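Local coordinates for Dye type peroxidase A (Streptomyces lividans 1326, PDB 6GZW), which binds haem and, as a dye-decolourising peroxidase, probably uses hydrogen peroxide to oxidise dyes and other reducing substrates, at residues G218-L229 with F349-V360; Q241-K249 with V280-I288. All coordinates share one frame; numbering follows the deposited sequence. Where two conformers were deposited one is given.

Contact 1: G218-L229 with F349-V360; sequences GSYVVVRRIRML and FIRHEASGLFAV. With HEM (protoporphyrin IX containing Fe), chain C.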
loop_
_atom_site.group_PDB
_atom_site.type_symbol
_atom_site.label_atom_id
_atom_site.label_comp_id
_atom_site.label_asym_id
_atom_site.label_seq_id
_atom_site.Cartn_x
_atom_site.Cartn_y
_atom_site.Cartn_z
ATOM N N GLY A 218 -26.169 -2.762 -14.796
ATOM C CA GLY A 218 -25.429 -2.744 -13.538
ATOM C C GLY A 218 -25.024 -4.123 -13.065
ATOM O O GLY A 218 -25.263 -5.136 -13.739
ATOM N N SER A 219 -24.381 -4.176 -11.907
ATOM C CA SER A 219 -23.996 -5.454 -11.288
ATOM C C SER A 219 -24.089 -5.311 -9.780
ATOM O O SER A 219 -24.072 -4.188 -9.280
ATOM C CB SER A 219 -22.591 -5.847 -11.711
ATOM O OG SER A 219 -22.280 -7.171 -11.293
ATOM N N TYR A 220 -24.198 -6.432 -9.064
ATOM C CA TYR A 220 -24.224 -6.448 -7.603
ATOM C C TYR A 220 -22.826 -6.888 -7.144
ATOM O O TYR A 220 -22.315 -7.903 -7.601
ATOM C CB TYR A 220 -25.324 -7.359 -7.039
ATOM C CG TYR A 220 -26.663 -6.766 -7.374
ATOM C CD1 TYR A 220 -27.220 -5.776 -6.568
ATOM C CD2 TYR A 220 -27.313 -7.108 -8.535
ATOM C CE1 TYR A 220 -28.403 -5.154 -6.912
ATOM C CE2 TYR A 220 -28.516 -6.493 -8.883
ATOM C CZ TYR A 220 -29.043 -5.528 -8.061
ATOM O OH TYR A 220 -30.215 -4.895 -8.356
ATOM N N VAL A 221 -22.236 -6.097 -6.249
ATOM C CA VAL A 221 -20.929 -6.417 -5.656
ATOM C C VAL A 221 -21.125 -6.906 -4.219
ATOM O O VAL A 221 -21.918 -6.339 -3.458
ATOM C CB VAL A 221 -19.954 -5.221 -5.763
ATOM C CG1 VAL A 221 -20.390 -4.027 -4.945
ATOM C CG2 VAL A 221 -18.530 -5.627 -5.372
ATOM N N VAL A 222 -20.425 -7.980 -3.868
ATOM C CA VAL A 222 -20.273 -8.395 -2.481
ATOM C C VAL A 222 -18.800 -8.238 -2.155
ATOM O O VAL A 222 -17.954 -8.809 -2.850
ATOM C CB VAL A 222 -20.746 -9.843 -2.249
ATOM C CG1 VAL A 222 -20.397 -10.318 -0.836
ATOM C CG2 VAL A 222 -22.241 -9.934 -2.530
ATOM N N VAL A 223 -18.518 -7.411 -1.146
ATOM C CA VAL A 223 -17.184 -7.175 -0.592
ATOM C C VAL A 223 -17.101 -7.996 0.683
ATOM O O VAL A 223 -18.019 -7.933 1.518
ATOM C CB VAL A 223 -17.018 -5.690 -0.243
ATOM C CG1 VAL A 223 -15.674 -5.411 0.415
ATOM C CG2 VAL A 223 -17.211 -4.843 -1.478
ATOM N N ARG A 224 -16.007 -8.740 0.846
ATOM C CA ARG A 224 -15.702 -9.427 2.114
ATOM C C ARG A 224 -14.273 -9.163 2.493
ATOM O O ARG A 224 -13.365 -9.391 1.682
ATOM C CB ARG A 224 -15.916 -10.954 1.998
ATOM C CG ARG A 224 -17.298 -11.345 1.466
ATOM C CD ARG A 224 -18.417 -11.119 2.467
ATOM N NE ARG A 224 -18.435 -12.172 3.482
ATOM C CZ ARG A 224 -19.488 -12.500 4.228
ATOM N NH1 ARG A 224 -20.635 -11.807 4.156
ATOM N NH2 ARG A 224 -19.385 -13.529 5.086
ATOM N N ARG A 225 -14.065 -8.669 3.715
ATOM C CA ARG A 225 -12.735 -8.508 4.263
ATOM C C ARG A 225 -12.436 -9.865 4.905
ATOM O O ARG A 225 -12.941 -10.151 5.982
ATOM C CB ARG A 225 -12.670 -7.381 5.304
ATOM C CG ARG A 225 -11.264 -7.141 5.864
ATOM C CD ARG A 225 -11.312 -6.222 7.073
ATOM N NE ARG A 225 -9.987 -5.963 7.638
ATOM C CZ ARG A 225 -9.095 -5.111 7.120
ATOM N NH1 ARG A 225 -9.356 -4.457 5.996
ATOM N NH2 ARG A 225 -7.923 -4.930 7.710
ATOM N N ILE A 226 -11.581 -10.663 4.252
ATOM C CA ILE A 226 -11.318 -12.012 4.721
ATOM C C ILE A 226 -9.884 -12.070 5.219
ATOM O O ILE A 226 -8.942 -11.997 4.431
ATOM C CB ILE A 226 -11.539 -13.054 3.610
ATOM C CG1 ILE A 226 -12.909 -12.869 2.960
ATOM C CG2 ILE A 226 -11.407 -14.453 4.185
ATOM C CD1 ILE A 226 -13.161 -13.824 1.816
ATOM N N ARG A 227 -9.719 -12.197 6.541
ATOM C CA ARG A 227 -8.410 -12.314 7.109
ATOM C C ARG A 227 -7.878 -13.688 6.825
ATOM O O ARG A 227 -8.612 -14.672 6.883
ATOM C CB ARG A 227 -8.435 -12.075 8.623
ATOM C CG ARG A 227 -7.057 -12.179 9.276
ATOM C CD ARG A 227 -6.994 -11.430 10.589
ATOM N NE ARG A 227 -7.820 -12.043 11.636
ATOM C CZ ARG A 227 -7.414 -13.002 12.455
ATOM N NH1 ARG A 227 -6.208 -13.544 12.354
ATOM N NH2 ARG A 227 -8.243 -13.435 13.398
ATOM N N MET A 228 -6.629 -13.760 6.434
ATOM C CA MET A 228 -5.986 -15.048 6.285
ATOM C C MET A 228 -5.286 -15.413 7.578
ATOM O O MET A 228 -4.514 -14.654 8.089
ATOM C CB MET A 228 -5.003 -15.044 5.128
ATOM C CG MET A 228 -5.666 -14.942 3.764
ATOM S SD MET A 228 -4.478 -14.475 2.496
ATOM C CE MET A 228 -5.399 -15.002 1.064
ATOM N N LEU A 229 -5.524 -16.620 8.082
ATOM C CA LEU A 229 -4.888 -17.092 9.308
ATOM C C LEU A 229 -3.523 -17.639 8.915
ATOM O O LEU A 229 -3.249 -18.835 8.992
ATOM C CB LEU A 229 -5.760 -18.167 10.008
ATOM C CG LEU A 229 -7.166 -17.682 10.397
ATOM C CD1 LEU A 229 -7.892 -18.739 11.211
ATOM C CD2 LEU A 229 -7.165 -16.374 11.153
ATOM N N PHE A 349 -8.888 -21.744 7.634
ATOM C CA PHE A 349 -7.683 -20.883 7.527
ATOM C C PHE A 349 -7.983 -19.452 7.169
ATOM O O PHE A 349 -7.054 -18.678 6.893
ATOM C CB PHE A 349 -6.741 -21.491 6.501
ATOM C CG PHE A 349 -6.323 -22.868 6.881
ATOM C CD1 PHE A 349 -5.409 -23.062 7.913
ATOM C CD2 PHE A 349 -6.878 -23.967 6.254
ATOM C CE1 PHE A 349 -5.083 -24.349 8.320
ATOM C CE2 PHE A 349 -6.550 -25.241 6.641
ATOM C CZ PHE A 349 -5.658 -25.436 7.683
ATOM N N ILE A 350 -9.270 -19.103 7.181
ATOM C CA ILE A 350 -9.703 -17.758 6.904
ATOM C C ILE A 350 -10.779 -17.277 7.907
ATOM O O ILE A 350 -11.426 -18.071 8.602
ATOM C CB ILE A 350 -10.209 -17.611 5.464
ATOM C CG1 ILE A 350 -11.453 -18.493 5.219
ATOM C CG2 ILE A 350 -9.102 -17.883 4.444
ATOM C CD1 ILE A 350 -12.137 -18.229 3.903
ATOM N N ARG A 351 -10.959 -15.960 7.998
ATOM C CA ARG A 351 -12.026 -15.422 8.847
ATOM C C ARG A 351 -12.656 -14.211 8.189
ATOM O O ARG A 351 -11.968 -13.211 7.920
ATOM C CB ARG A 351 -11.484 -15.088 10.243
ATOM C CG ARG A 351 -12.520 -15.323 11.326
ATOM C CD ARG A 351 -11.905 -15.368 12.726
ATOM N NE ARG A 351 -11.850 -14.017 13.236
ATOM C CZ ARG A 351 -12.329 -13.583 14.392
ATOM N NH1 ARG A 351 -12.903 -14.393 15.294
ATOM N NH2 ARG A 351 -12.150 -12.301 14.676
ATOM N N HIS A 352 -13.943 -14.317 7.869
ATOM C CA HIS A 352 -14.655 -13.203 7.256
ATOM C C HIS A 352 -14.957 -12.158 8.342
ATOM O O HIS A 352 -15.702 -12.411 9.320
ATOM C CB HIS A 352 -15.961 -13.661 6.632
ATOM C CG HIS A 352 -15.810 -14.502 5.404
ATOM N ND1 HIS A 352 -16.308 -14.117 4.174
ATOM C CD2 HIS A 352 -15.279 -15.736 5.224
ATOM C CE1 HIS A 352 -16.062 -15.069 3.285
ATOM N NE2 HIS A 352 -15.454 -16.068 3.899
ATOM N N GLU A 353 -14.364 -10.978 8.214
ATOM C CA GLU A 353 -14.429 -9.964 9.269
ATOM C C GLU A 353 -15.138 -8.667 8.916
ATOM O O GLU A 353 -15.313 -7.828 9.796
ATOM C CB GLU A 353 -13.023 -9.680 9.814
ATOM C CG GLU A 353 -12.459 -10.903 10.561
ATOM C CD GLU A 353 -11.070 -10.733 11.128
ATOM O OE1 GLU A 353 -10.422 -9.692 10.933
ATOM O OE2 GLU A 353 -10.644 -11.681 11.800
ATOM N N ALA A 354 -15.518 -8.486 7.642
ATOM C CA ALA A 354 -16.402 -7.385 7.256
ATOM C C ALA A 354 -17.095 -7.753 5.965
ATOM O O ALA A 354 -16.587 -8.611 5.222
ATOM C CB ALA A 354 -15.630 -6.086 7.126
ATOM N N SER A 355 -18.228 -7.098 5.668
ATOM C CA SER A 355 -19.029 -7.458 4.511
ATOM C C SER A 355 -19.768 -6.248 3.974
ATOM O O SER A 355 -20.107 -5.366 4.717
ATOM C CB SER A 355 -20.069 -8.485 4.912
ATOM O OG SER A 355 -20.840 -8.874 3.785
ATOM N N GLY A 356 -20.050 -6.243 2.686
ATOM C CA GLY A 356 -20.906 -5.189 2.096
ATOM C C GLY A 356 -21.536 -5.772 0.846
ATOM O O GLY A 356 -20.927 -6.585 0.171
ATOM N N LEU A 357 -22.782 -5.391 0.594
ATOM C CA LEU A 357 -23.514 -5.763 -0.605
ATOM C C LEU A 357 -24.041 -4.484 -1.234
ATOM O O LEU A 357 -24.811 -3.768 -0.581
ATOM C CB LEU A 357 -24.672 -6.711 -0.263
ATOM C CG LEU A 357 -25.774 -6.932 -1.289
ATOM C CD1 LEU A 357 -25.226 -7.468 -2.589
ATOM C CD2 LEU A 357 -26.839 -7.857 -0.715
ATOM N N PHE A 358 -23.575 -4.143 -2.447
ATOM C CA PHE A 358 -23.961 -2.874 -3.082
ATOM C C PHE A 358 -24.491 -3.053 -4.504
ATOM O O PHE A 358 -24.039 -3.946 -5.239
ATOM C CB PHE A 358 -22.801 -1.874 -3.039
ATOM C CG PHE A 358 -22.188 -1.710 -1.666
ATOM C CD1 PHE A 358 -22.803 -0.945 -0.681
ATOM C CD2 PHE A 358 -20.997 -2.352 -1.351
ATOM C CE1 PHE A 358 -22.237 -0.811 0.572
ATOM C CE2 PHE A 358 -20.423 -2.218 -0.090
ATOM C CZ PHE A 358 -21.034 -1.445 0.881
ATOM N N ALA A 359 -25.462 -2.202 -4.859
ATOM C CA ALA A 359 -26.013 -2.134 -6.203
ATOM C C ALA A 359 -25.220 -1.126 -7.016
ATOM O O ALA A 359 -25.282 0.087 -6.744
ATOM C CB ALA A 359 -27.473 -1.715 -6.156
ATOM N N VAL A 360 -24.521 -1.597 -8.032
ATOM C CA VAL A 360 -23.616 -0.779 -8.817
ATOM C C VAL A 360 -24.286 -0.608 -10.187
ATOM O O VAL A 360 -24.278 -1.536 -11.007
ATOM C CB VAL A 360 -22.241 -1.467 -8.901
ATOM C CG1 VAL A 360 -21.312 -0.812 -9.898
ATOM C CG2 VAL A 360 -21.581 -1.502 -7.515
HETATM C CHA HEM C . -11.187 -20.127 -7.000
HETATM C CHB HEM C . -8.547 -18.781 -3.172
HETATM C CHC HEM C . -12.571 -17.016 -1.101
HETATM C CHD HEM C . -15.178 -18.358 -4.915
HETATM C C1A HEM C . -10.131 -19.920 -6.150
HETATM C C2A HEM C . -8.800 -20.369 -6.392
HETATM C C3A HEM C . -8.073 -19.989 -5.311
HETATM C C4A HEM C . -8.949 -19.313 -4.400
HETATM C CMA HEM C . -6.595 -20.188 -5.073
HETATM C CAA HEM C . -8.287 -21.137 -7.603
HETATM C CBA HEM C . -7.767 -20.317 -8.774
HETATM C CGA HEM C . -8.868 -19.579 -9.459
HETATM O O1A HEM C . -9.607 -20.116 -10.327
HETATM O O2A HEM C . -9.094 -18.373 -9.148
HETATM C C1B HEM C . -9.428 -18.151 -2.274
HETATM C C2B HEM C . -9.025 -17.548 -1.046
HETATM C C3B HEM C . -10.131 -17.048 -0.434
HETATM C C4B HEM C . -11.265 -17.356 -1.358
HETATM C CMB HEM C . -7.628 -17.523 -0.506
HETATM C CAB HEM C . -10.250 -16.256 0.809
HETATM C CBB HEM C . -9.284 -15.504 1.308
HETATM C C1C HEM C . -13.647 -17.264 -1.924
HETATM C C2C HEM C . -14.988 -16.902 -1.630
HETATM C C3C HEM C . -15.739 -17.304 -2.720
HETATM C C4C HEM C . -14.829 -17.875 -3.682
HETATM C CMC HEM C . -15.514 -16.254 -0.387
HETATM C CAC HEM C . -17.204 -17.244 -2.942
HETATM C CBC HEM C . -18.169 -17.173 -2.013
HETATM C C1D HEM C . -14.230 -18.892 -5.797
HETATM C C2D HEM C . -14.650 -19.334 -7.140
HETATM C C3D HEM C . -13.547 -19.833 -7.730
HETATM C C4D HEM C . -12.459 -19.680 -6.721
HETATM C CMD HEM C . -16.041 -19.217 -7.757
HETATM C CAD HEM C . -13.477 -20.421 -9.130
HETATM C CBD HEM C . -13.900 -21.893 -9.163
HETATM C CGD HEM C . -13.885 -22.412 -10.568
HETATM O O1D HEM C . -12.870 -23.016 -11.017
HETATM O O2D HEM C . -14.881 -22.215 -11.293
HETATM N NA HEM C . -10.237 -19.362 -4.885
HETATM N NB HEM C . -10.756 -18.032 -2.393
HETATM N NC HEM C . -13.572 -17.896 -3.120
HETATM N ND HEM C . -12.944 -19.197 -5.548
HETATM FE FE HEM C . -11.890 -18.665 -4.015
HETATM O O HOH W 1 -8.883 -8.299 9.122
HETATM O O HOH W 2 -11.591 -16.866 -4.795
#
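Glu353 OE2 is gripped by two arginines, one from each strand. Arg227 NE reaches it from across the contact at 2.9 Å, on the syn side and 30° out of the carboxylate plane, while Arg351 NE, from the glutamate's own strand, takes the anti lone pair at 3.0 Å. The two arginine side chains run side by side, their guanidinium planes steeply turned to one another, and the shared carboxylate probably offsets their like charges. A water lies between the other oxygen, OE1, and Arg225 NE, accepting from the latter; the far end of Arg225 goes to Asp308 and Asp317.

On the opposite face of the sheet Arg224 bends at chi2 and chi3, which folds its guanidinium back over the neighbouring strand. There NE donates to His352 ND1 at 3.0 Å, the acceptor lying in the guanidinium plane, and NH1 reaches Ser355 OG, bent at 135°; NH2 forms a salt bridge with Asp115. Ile226 CD1 makes a CH-pi contact with one face of the His352 ring, 3.9 Å from its centroid; bond and methyl probably limit how the imidazole can turn. Ile226 CG2 also packs on Ile350 CB at 3.6 Å, and both isoleucines touch a haem vinyl.

Further along, Val221 CG1 meets Phe358 CB at 3.8 Å, and the phenylalanine ring stacks on Trp127. Antiparallel pairing runs from Ser219-Val360 to Met228-Ile350, interrupted where Glu353 and Ala354 both face Arg225. This is a classic beta bulge between two strands of the C-terminal ferredoxin-like half of a Dyp-type peroxidase, where Ile226, Met228, Ile350 and His352 help line the haem pocket.

Contact 2: Q241-K249 with V280-I288; sequences QEDVIGRRK and VPINAHARI. With HEM (protoporphyrin IX containing Fe), chain C.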
loop_
_atom_site.group_PDB
_atom_site.type_symbol
_atom_site.label_atom_id
_atom_site.label_comp_id
_atom_site.label_asym_id
_atom_site.label_seq_id
_atom_site.Cartn_x
_atom_site.Cartn_y
_atom_site.Cartn_z
ATOM N N GLN A 241 -1.452 -27.893 1.829
ATOM C CA GLN A 241 -1.961 -26.641 1.264
ATOM C C GLN A 241 -2.596 -26.855 -0.106
ATOM O O GLN A 241 -3.616 -26.220 -0.419
ATOM C CB GLN A 241 -0.842 -25.622 1.163
ATOM C CG GLN A 241 -0.384 -25.052 2.482
ATOM C CD GLN A 241 0.639 -23.933 2.294
ATOM O OE1 GLN A 241 1.195 -23.761 1.205
ATOM N NE2 GLN A 241 0.926 -23.190 3.364
ATOM N N GLU A 242 -1.993 -27.720 -0.925
ATOM C CA GLU A 242 -2.496 -27.983 -2.243
ATOM C C GLU A 242 -3.817 -28.769 -2.149
ATOM O O GLU A 242 -4.761 -28.547 -2.920
ATOM C CB GLU A 242 -1.424 -28.659 -3.127
ATOM C CG GLU A 242 -0.316 -27.656 -3.480
ATOM C CD GLU A 242 0.757 -28.133 -4.424
ATOM O OE1 GLU A 242 0.985 -29.355 -4.552
ATOM O OE2 GLU A 242 1.415 -27.245 -5.038
ATOM N N ASP A 243 -3.920 -29.666 -1.175
ATOM C CA ASP A 243 -5.226 -30.345 -0.951
ATOM C C ASP A 243 -6.352 -29.409 -0.514
ATOM O O ASP A 243 -7.500 -29.675 -0.815
ATOM C CB ASP A 243 -5.110 -31.489 0.076
ATOM C CG ASP A 243 -4.541 -32.751 -0.520
ATOM O OD1 ASP A 243 -4.391 -32.858 -1.739
ATOM O OD2 ASP A 243 -4.180 -33.643 0.265
ATOM N N VAL A 244 -6.042 -28.311 0.186
ATOM C CA VAL A 244 -7.092 -27.349 0.577
ATOM C C VAL A 244 -7.733 -26.703 -0.639
ATOM O O VAL A 244 -8.956 -26.557 -0.690
ATOM C CB VAL A 244 -6.536 -26.265 1.550
ATOM C CG1 VAL A 244 -7.498 -25.086 1.695
ATOM C CG2 VAL A 244 -6.273 -26.898 2.896
ATOM N N ILE A 245 -6.914 -26.382 -1.643
ATOM C CA ILE A 245 -7.426 -25.689 -2.844
ATOM C C ILE A 245 -7.813 -26.673 -3.953
ATOM O O ILE A 245 -8.799 -26.445 -4.637
ATOM C CB ILE A 245 -6.377 -24.689 -3.391
ATOM C CG1 ILE A 245 -6.081 -23.603 -2.361
ATOM C CG2 ILE A 245 -6.822 -24.093 -4.725
ATOM C CD1 ILE A 245 -7.288 -22.766 -1.961
ATOM N N GLY A 246 -7.033 -27.742 -4.134
ATOM C CA GLY A 246 -7.201 -28.621 -5.303
ATOM C C GLY A 246 -6.418 -28.214 -6.547
ATOM O O GLY A 246 -6.611 -28.773 -7.650
ATOM N N ARG A 247 -5.505 -27.251 -6.378
ATOM C CA ARG A 247 -4.633 -26.782 -7.430
ATOM C C ARG A 247 -3.226 -26.584 -6.863
ATOM O O ARG A 247 -3.054 -26.310 -5.678
ATOM C CB ARG A 247 -5.121 -25.450 -8.002
ATOM C CG ARG A 247 -6.356 -25.583 -8.862
ATOM C CD ARG A 247 -6.950 -24.259 -9.296
ATOM N NE ARG A 247 -8.111 -24.433 -10.181
ATOM C CZ ARG A 247 -8.040 -24.733 -11.486
ATOM N NH1 ARG A 247 -6.879 -24.915 -12.090
ATOM N NH2 ARG A 247 -9.173 -24.828 -12.210
ATOM N N ARG A 248 -2.224 -26.759 -7.712
ATOM C CA ARG A 248 -0.841 -26.644 -7.323
ATOM C C ARG A 248 -0.460 -25.183 -7.110
ATOM O O ARG A 248 -0.931 -24.292 -7.823
ATOM C CB ARG A 248 0.071 -27.229 -8.406
ATOM C CG ARG A 248 -0.202 -28.692 -8.724
ATOM C CD ARG A 248 0.975 -29.346 -9.434
ATOM N NE ARG A 248 1.135 -28.928 -10.835
ATOM C CZ ARG A 248 0.876 -29.684 -11.909
ATOM N NH1 ARG A 248 0.397 -30.931 -11.787
ATOM N NH2 ARG A 248 1.104 -29.195 -13.131
ATOM N N LYS A 249 0.430 -24.951 -6.156
ATOM C CA LYS A 249 0.919 -23.598 -5.877
ATOM C C LYS A 249 1.892 -23.134 -6.953
ATOM O O LYS A 249 1.887 -21.945 -7.310
ATOM C CB LYS A 249 1.576 -23.508 -4.495
ATOM C CG LYS A 249 0.630 -23.828 -3.346
ATOM C CD LYS A 249 1.181 -23.419 -1.979
ATOM C CE LYS A 249 0.957 -21.957 -1.672
ATOM N NZ LYS A 249 1.704 -21.553 -0.462
ATOM N N VAL A 280 -8.401 -34.629 -6.572
ATOM C CA VAL A 280 -8.848 -33.298 -6.116
ATOM C C VAL A 280 -9.798 -33.561 -4.960
ATOM O O VAL A 280 -10.879 -34.114 -5.180
ATOM C CB VAL A 280 -9.569 -32.516 -7.213
ATOM C CG1 VAL A 280 -10.101 -31.206 -6.659
ATOM C CG2 VAL A 280 -8.634 -32.236 -8.371
ATOM N N PRO A 281 -9.417 -33.222 -3.714
ATOM C CA PRO A 281 -10.272 -33.625 -2.598
ATOM C C PRO A 281 -11.725 -33.172 -2.693
ATOM O O PRO A 281 -12.028 -32.173 -3.341
ATOM C CB PRO A 281 -9.580 -33.029 -1.375
ATOM C CG PRO A 281 -8.147 -32.963 -1.779
ATOM C CD PRO A 281 -8.156 -32.628 -3.241
ATOM N N ILE A 282 -12.614 -33.944 -2.070
ATOM C CA ILE A 282 -14.061 -33.674 -2.082
ATOM C C ILE A 282 -14.450 -32.305 -1.531
ATOM O O ILE A 282 -15.473 -31.750 -1.914
ATOM C CB ILE A 282 -14.832 -34.796 -1.313
ATOM C CG1 ILE A 282 -16.334 -34.782 -1.640
ATOM C CG2 ILE A 282 -14.609 -34.715 0.202
ATOM C CD1 ILE A 282 -16.648 -35.194 -3.046
ATOM N N ASN A 283 -13.643 -31.793 -0.599
ATOM C CA ASN A 283 -13.890 -30.487 0.029
ATOM C C ASN A 283 -12.881 -29.437 -0.433
ATOM O O ASN A 283 -12.755 -28.406 0.234
ATOM C CB ASN A 283 -13.871 -30.596 1.558
ATOM C CG ASN A 283 -12.523 -31.082 2.114
ATOM O OD1 ASN A 283 -11.648 -31.535 1.373
ATOM N ND2 ASN A 283 -12.347 -30.959 3.434
ATOM N N ALA A 284 -12.180 -29.673 -1.549
ATOM C CA ALA A 284 -11.202 -28.695 -2.058
ATOM C C ALA A 284 -11.927 -27.446 -2.535
ATOM O O ALA A 284 -12.905 -27.525 -3.252
ATOM C CB ALA A 284 -10.389 -29.274 -3.194
ATOM N N HIS A 285 -11.396 -26.278 -2.189
ATOM C CA HIS A 285 -12.012 -24.991 -2.558
ATOM C C HIS A 285 -12.292 -24.838 -4.057
ATOM O O HIS A 285 -13.384 -24.419 -4.460
ATOM C CB HIS A 285 -11.077 -23.886 -2.080
ATOM C CG HIS A 285 -11.605 -22.515 -2.307
ATOM N ND1 HIS A 285 -12.546 -21.938 -1.485
ATOM C CD2 HIS A 285 -11.326 -21.621 -3.275
ATOM C CE1 HIS A 285 -12.815 -20.719 -1.934
ATOM N NE2 HIS A 285 -12.087 -20.509 -3.024
ATOM N N ALA A 286 -11.305 -25.168 -4.869
ATOM C CA ALA A 286 -11.437 -25.041 -6.329
ATOM C C ALA A 286 -12.265 -26.156 -6.983
ATOM O O ALA A 286 -12.522 -26.100 -8.209
ATOM C CB ALA A 286 -10.072 -24.885 -7.005
ATOM N N ARG A 287 -12.695 -27.143 -6.197
ATOM C CA ARG A 287 -13.777 -28.034 -6.633
ATOM C C ARG A 287 -15.140 -27.437 -6.292
ATOM O O ARG A 287 -15.975 -27.201 -7.160
ATOM C CB ARG A 287 -13.659 -29.414 -5.969
ATOM C CG ARG A 287 -14.828 -30.351 -6.268
ATOM C CD ARG A 287 -14.813 -31.557 -5.333
ATOM N NE ARG A 287 -13.791 -32.512 -5.722
ATOM C CZ ARG A 287 -13.952 -33.496 -6.603
ATOM N NH1 ARG A 287 -15.091 -33.670 -7.255
ATOM N NH2 ARG A 287 -12.925 -34.294 -6.888
ATOM N N ILE A 288 -15.350 -27.181 -5.008
ATOM C CA ILE A 288 -16.690 -26.875 -4.518
ATOM C C ILE A 288 -17.234 -25.475 -4.879
ATOM O O ILE A 288 -18.436 -25.237 -4.776
ATOM C CB ILE A 288 -16.842 -27.196 -3.024
ATOM C CG1 ILE A 288 -16.054 -26.220 -2.157
ATOM C CG2 ILE A 288 -16.454 -28.667 -2.753
ATOM C CD1 ILE A 288 -16.258 -26.454 -0.676
HETATM C CHA HEM C . -11.187 -20.127 -7.000
HETATM C CHB HEM C . -8.547 -18.781 -3.172
HETATM C CHC HEM C . -12.571 -17.016 -1.101
HETATM C CHD HEM C . -15.178 -18.358 -4.915
HETATM C C1A HEM C . -10.131 -19.920 -6.150
HETATM C C2A HEM C . -8.800 -20.369 -6.392
HETATM C C3A HEM C . -8.073 -19.989 -5.311
HETATM C C4A HEM C . -8.949 -19.313 -4.400
HETATM C CMA HEM C . -6.595 -20.188 -5.073
HETATM C CAA HEM C . -8.287 -21.137 -7.603
HETATM C CBA HEM C . -7.767 -20.317 -8.774
HETATM C CGA HEM C . -8.868 -19.579 -9.459
HETATM O O1A HEM C . -9.607 -20.116 -10.327
HETATM O O2A HEM C . -9.094 -18.373 -9.148
HETATM C C1B HEM C . -9.428 -18.151 -2.274
HETATM C C2B HEM C . -9.025 -17.548 -1.046
HETATM C C3B HEM C . -10.131 -17.048 -0.434
HETATM C C4B HEM C . -11.265 -17.356 -1.358
HETATM C CMB HEM C . -7.628 -17.523 -0.506
HETATM C CAB HEM C . -10.250 -16.256 0.809
HETATM C CBB HEM C . -9.284 -15.504 1.308
HETATM C C1C HEM C . -13.647 -17.264 -1.924
HETATM C C2C HEM C . -14.988 -16.902 -1.630
HETATM C C3C HEM C . -15.739 -17.304 -2.720
HETATM C C4C HEM C . -14.829 -17.875 -3.682
HETATM C CMC HEM C . -15.514 -16.254 -0.387
HETATM C CAC HEM C . -17.204 -17.244 -2.942
HETATM C CBC HEM C . -18.169 -17.173 -2.013
HETATM C C1D HEM C . -14.230 -18.892 -5.797
HETATM C C2D HEM C . -14.650 -19.334 -7.140
HETATM C C3D HEM C . -13.547 -19.833 -7.730
HETATM C C4D HEM C . -12.459 -19.680 -6.721
HETATM C CMD HEM C . -16.041 -19.217 -7.757
HETATM C CAD HEM C . -13.477 -20.421 -9.130
HETATM C CBD HEM C . -13.900 -21.893 -9.163
HETATM C CGD HEM C . -13.885 -22.412 -10.568
HETATM O O1D HEM C . -12.870 -23.016 -11.017
HETATM O O2D HEM C . -14.881 -22.215 -11.293
HETATM N NA HEM C . -10.237 -19.362 -4.885
HETATM N NB HEM C . -10.756 -18.032 -2.393
HETATM N NC HEM C . -13.572 -17.896 -3.120
HETATM N ND HEM C . -12.944 -19.197 -5.548
HETATM FE FE HEM C . -11.890 -18.665 -4.015
HETATM O O HOH W 3 -8.834 -30.834 1.163
HETATM O O HOH W 4 -11.889 -25.582 -10.874
HETATM O O HOH W 2 -11.591 -16.866 -4.795
#
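The imidazole of His285 stands with its edge to the porphyrin, NE2 bound to the haem iron at 2.1 Å, and Ile245 CD1 comes up to the histidine at CB, 4.0 Å away. Water 2 completes the iron's coordination, its O 2.0 Å from FE. CG of His285 is anti to the backbone N (chi1 -176°), which carries the ring out to the metal, and ND1 is hydrogen-bonded to Asp344, a second-shell carboxylate that probably helps orient the ring and make it a stronger electron donor.

The guanidinium of Arg247 has Ala286 CB at its edge, 3.8 Å from NE. NH2 donates to a water that sits within reach of Ala286 O and the haem propionate oxygen O1D, while NH1 bonds to Gly252.

Two backbone bonds hold the iron-binding histidine and its neighbour: His285 N donates to Val244 O at 2.9 Å, nearly straight at 171°, and Ala286 N to Ile245 O at 2.8 Å. Ile245 also sets CG2 against Ala286 CB and the haem methyl CMA. Cutting Ile245 back to an alanine removes CG1, CG2 and CD1, and is likely to leave a gap beside His285, Ala286 and the haem methyl. Pro281 CG rests against Asp243 O at 3.5 Å.

Helix 238-245 gives way at Gly246, whose phi is positive, and its end abuts the start of helix 285-288, whose His285 and Ile288 also lean on Leu340 of helix 333-343.

In the fold
Both contacts are largely buried and touch the same haem, but they differ in kind. Contact 1 lies near the centre of the chain and pairs two neighbouring strands of the large sheet through many backbone bonds, with charged groups gathered toward one end. Contact 2, its centre about 22 Å from that of the chain, joins a helix end to a loop and short helix through just two backbone bonds, and it supplies the iron's protein ligand. The centres of the two contacts are about 21 Å apart, yet the contacts meet where Phe349 CE2 packs on Val244 CG2 at 4.1 Å. In sequence, 241-249 and 280-288 fall between the two strands of contact 1.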